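Local coordinates for protein endo-1,3-beta-glucanase, family GH16 (Zobellia galactanivorans, PDB 5FUI) that binds laminarin, a beta-1,3-glucan, through the family 6 carbohydrate-binding module of a marine bacterial laminarinase, at residues S17-N22 with S46-N51. Sequence-based numbering, arbitrary orientation.
Sequences SYLYSN and SYPGIN
Leu19 and Tyr20 sit opposite the single residue Ser46, a classic beta bulge that starts the short edge strand 20-22 of the five-stranded antiparallel sheet in this CBM6 beta-sandwich and illustrates how a chain can enter a sheet through an irregular pair. Leading into it, Ser17 brings OG near the ring edge of Tyr47, 3.9 Å from CD2, while that hydroxyl hydrogen-bonds to Glu14 O. Tyr18 then lays CB over one face of the Tyr47 ring, 4.1 Å from its centroid, a CH-pi contact. With CG anti to the carbonyl carbon (chi1 -56°), the Tyr47 ring is turned toward Tyr18, its CE2 3.7 Å from Tyr18 CB, and its OH hydrogen-bonds to Ala15 O. Without the ring, were an alanine here, Tyr18 CB would probably lose its aromatic face and Ala15 O its hydroxyl partner. Leu19 packs CB on Pro48 CD at 3.6 Å, the two side chains crossing at about a right angle, and places CG over the centre of the neighbouring Tyr20 ring. Both bulge amides converge on Ser46 O: Leu19 N bonds at 2.9 Å, and Tyr20 N only weakly at 3.5 Å. Tyr20 completes the pair by accepting Ser46 N on its O at 2.9 Å.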
ATOM      1  N   SER A  17      -0.333   5.502  -8.674  1.00 11.63           N
ATOM      2  CA  SER A  17      -1.517   5.470  -9.561  1.00 12.48           C
ATOM      3  C   SER A  17      -2.803   5.770  -8.848  1.00 12.61           C
ATOM      4  O   SER A  17      -3.896   5.577  -9.409  1.00 13.71           O
ATOM      5  CB  SER A  17      -1.585   4.128 -10.305  1.00 14.73           C
ATOM      6  OG  SER A  17      -2.074   3.092  -9.445  1.00 16.85           O
ATOM      7  N   TYR A  18      -2.714   6.271  -7.617  1.00 12.51           N
ATOM      8  CA  TYR A  18      -3.946   6.535  -6.853  1.00 12.07           C
ATOM      9  C   TYR A  18      -4.873   7.575  -7.537  1.00 12.30           C
ATOM     10  O   TYR A  18      -4.357   8.442  -8.288  1.00 14.13           O
ATOM     11  CB  TYR A  18      -3.631   7.094  -5.449  1.00 11.10           C
ATOM     12  CG  TYR A  18      -2.632   8.220  -5.389  1.00 12.74           C
ATOM     13  CD1 TYR A  18      -2.994   9.558  -5.713  1.00 14.03           C
ATOM     14  CD2 TYR A  18      -1.345   7.973  -4.953  1.00 15.83           C
ATOM     15  CE1 TYR A  18      -2.044  10.609  -5.638  1.00 14.11           C
ATOM     16  CE2 TYR A  18      -0.424   8.958  -4.849  1.00 15.68           C
ATOM     17  CZ  TYR A  18      -0.777  10.280  -5.169  1.00 17.67           C
ATOM     18  OH  TYR A  18       0.185  11.264  -5.098  1.00 18.85           O
ATOM     19  N   LEU A  19      -6.187   7.441  -7.362  1.00 11.24           N
ATOM     20  CA  LEU A  19      -7.119   8.500  -7.893  1.00 11.87           C
ATOM     21  C   LEU A  19      -7.208   9.613  -6.897  1.00 13.54           C
ATOM     22  O   LEU A  19      -7.268  10.754  -7.326  1.00 15.62           O
ATOM     23  CB  LEU A  19      -8.475   7.897  -8.187  1.00 13.07           C
ATOM     24  CG  LEU A  19      -9.576   8.803  -8.711  1.00 14.29           C
ATOM     25  CD1 LEU A  19      -9.185   9.315 -10.072  1.00 17.72           C
ATOM     26  CD2 LEU A  19     -10.909   8.011  -8.815  1.00 16.79           C
ATOM     27  N   TYR A  20      -7.252   9.312  -5.584  1.00 12.02           N
ATOM     28  CA  TYR A  20      -7.316  10.377  -4.586  1.00 12.94           C
ATOM     29  C   TYR A  20      -6.237  10.111  -3.586  1.00 12.82           C
ATOM     30  O   TYR A  20      -5.912   8.984  -3.351  1.00 11.74           O
ATOM     31  CB  TYR A  20      -8.640  10.420  -3.874  1.00 15.10           C
ATOM     32  CG  TYR A  20      -9.863  10.438  -4.829  1.00 17.76           C
ATOM     33  CD1 TYR A  20     -10.226  11.575  -5.527  1.00 25.54           C
ATOM     34  CD2 TYR A  20     -10.628   9.291  -4.943  1.00 23.15           C
ATOM     35  CE1 TYR A  20     -11.370  11.553  -6.356  1.00 23.90           C
ATOM     36  CE2 TYR A  20     -11.739   9.215  -5.718  1.00 27.12           C
ATOM     37  CZ  TYR A  20     -12.120  10.336  -6.421  1.00 23.42           C
ATOM     38  OH  TYR A  20     -13.260  10.185  -7.210  1.00 31.46           O
ATOM     39  N   SER A  21      -5.796  11.182  -2.932  1.00 12.33           N
ATOM     40  CA  SER A  21      -4.813  11.064  -1.859  1.00 12.24           C
ATOM     41  C   SER A  21      -4.931  12.280  -0.931  1.00 12.74           C
ATOM     42  O   SER A  21      -5.581  13.343  -1.270  1.00 14.14           O
ATOM     43  CB  SER A  21      -3.373  11.020  -2.384  1.00 12.68           C
ATOM     44  OG  SER A  21      -3.045  12.281  -3.019  1.00 14.26           O
ATOM     45  N   ASN A  22      -4.299  12.154   0.226  1.00 12.89           N
ATOM     46  CA  ASN A  22      -4.150  13.264   1.152  1.00 11.64           C
ATOM     47  C   ASN A  22      -2.713  13.298   1.602  1.00 13.99           C
ATOM     48  O   ASN A  22      -2.227  12.309   2.073  1.00 11.66           O
ATOM     49  CB  ASN A  22      -5.032  13.028   2.405  1.00 12.76           C
ATOM     50  CG  ASN A  22      -4.784  14.052   3.503  1.00 12.95           C
ATOM     51  OD1 ASN A  22      -4.527  13.692   4.660  1.00 14.90           O
ATOM     52  ND2 ASN A  22      -4.926  15.293   3.168  1.00 12.69           N
ATOM     53  N   SER A  46      -6.031   6.315  -2.278  1.00 10.58           N
ATOM     54  CA  SER A  46      -7.177   5.472  -2.613  1.00 10.17           C
ATOM     55  C   SER A  46      -7.090   5.047  -4.097  1.00 12.05           C
ATOM     56  O   SER A  46      -6.896   5.893  -4.961  1.00 12.02           O
ATOM     57  CB  SER A  46      -8.465   6.282  -2.356  1.00 12.71           C
ATOM     58  OG  SER A  46      -9.661   5.640  -2.675  1.00 16.85           O
ATOM     59  N   TYR A  47      -7.346   3.763  -4.356  1.00 12.60           N
ATOM     60  CA  TYR A  47      -7.218   3.144  -5.706  1.00 11.13           C
ATOM     61  C   TYR A  47      -8.565   2.506  -6.080  1.00 14.08           C
ATOM     62  O   TYR A  47      -8.969   1.501  -5.524  1.00 14.33           O
ATOM     63  CB  TYR A  47      -6.143   2.047  -5.615  1.00 12.64           C
ATOM     64  CG  TYR A  47      -4.815   2.543  -5.098  1.00 11.44           C
ATOM     65  CD1 TYR A  47      -4.538   2.589  -3.702  1.00 11.15           C
ATOM     66  CD2 TYR A  47      -3.812   3.041  -6.002  1.00 10.43           C
ATOM     67  CE1 TYR A  47      -3.302   3.054  -3.232  1.00  9.96           C
ATOM     68  CE2 TYR A  47      -2.579   3.510  -5.516  1.00 11.42           C
ATOM     69  CZ  TYR A  47      -2.355   3.568  -4.112  1.00 11.49           C
ATOM     70  OH  TYR A  47      -1.201   4.022  -3.576  1.00 12.13           O
ATOM     71  N   PRO A  48      -9.315   3.112  -7.012  1.00 16.56           N
ATOM     72  CA  PRO A  48     -10.624   2.538  -7.388  1.00 16.71           C
ATOM     73  C   PRO A  48     -10.471   1.304  -8.326  1.00 14.33           C
ATOM     74  O   PRO A  48      -9.459   1.102  -9.024  1.00 15.35           O
ATOM     75  CB  PRO A  48     -11.308   3.687  -8.114  1.00 19.28           C
ATOM     76  CG  PRO A  48     -10.167   4.310  -8.842  1.00 23.55           C
ATOM     77  CD  PRO A  48      -9.105   4.399  -7.710  1.00 22.06           C
ATOM     78  N   GLY A  49     -11.514   0.495  -8.309  1.00 14.29           N
ATOM     79  CA  GLY A  49     -11.644  -0.516  -9.332  1.00 13.71           C
ATOM     80  C   GLY A  49     -10.735  -1.691  -9.199  1.00 11.57           C
ATOM     81  O   GLY A  49     -10.341  -2.341 -10.195  1.00 15.97           O
ATOM     82  N   ILE A  50     -10.382  -2.052  -7.956  1.00 12.25           N
ATOM     83  CA  ILE A  50      -9.484  -3.208  -7.764  1.00 12.82           C
ATOM     84  C   ILE A  50     -10.350  -4.513  -7.696  1.00 13.27           C
ATOM     85  O   ILE A  50     -11.256  -4.666  -6.789  1.00 13.97           O
ATOM     86  CB  ILE A  50      -8.596  -3.038  -6.486  1.00 12.59           C
ATOM     87  CG1 ILE A  50      -7.798  -1.728  -6.537  1.00 13.20           C
ATOM     88  CG2 ILE A  50      -7.775  -4.314  -6.333  1.00 14.43           C
ATOM     89  CD1 ILE A  50      -7.097  -1.525  -7.845  1.00 12.38           C
ATOM     90  N   ASN A  51     -10.106  -5.375  -8.674  1.00 14.11           N
ATOM     91  CA  ASN A  51     -10.904  -6.571  -8.780  1.00 15.31           C
ATOM     92  C   ASN A  51     -10.259  -7.790  -8.064  1.00 13.85           C
ATOM     93  O   ASN A  51      -9.043  -8.050  -8.218  1.00 15.17           O
ATOM     94  CB  ASN A  51     -11.277  -6.905 -10.258  1.00 14.89           C
ATOM     95  CG  ASN A  51     -12.198  -8.123 -10.335  1.00 20.33           C
ATOM     96  OD1 ASN A  51     -13.385  -8.052  -9.986  1.00 26.51           O
ATOM     97  ND2 ASN A  51     -11.635  -9.259 -10.746  1.00 23.36           N
TER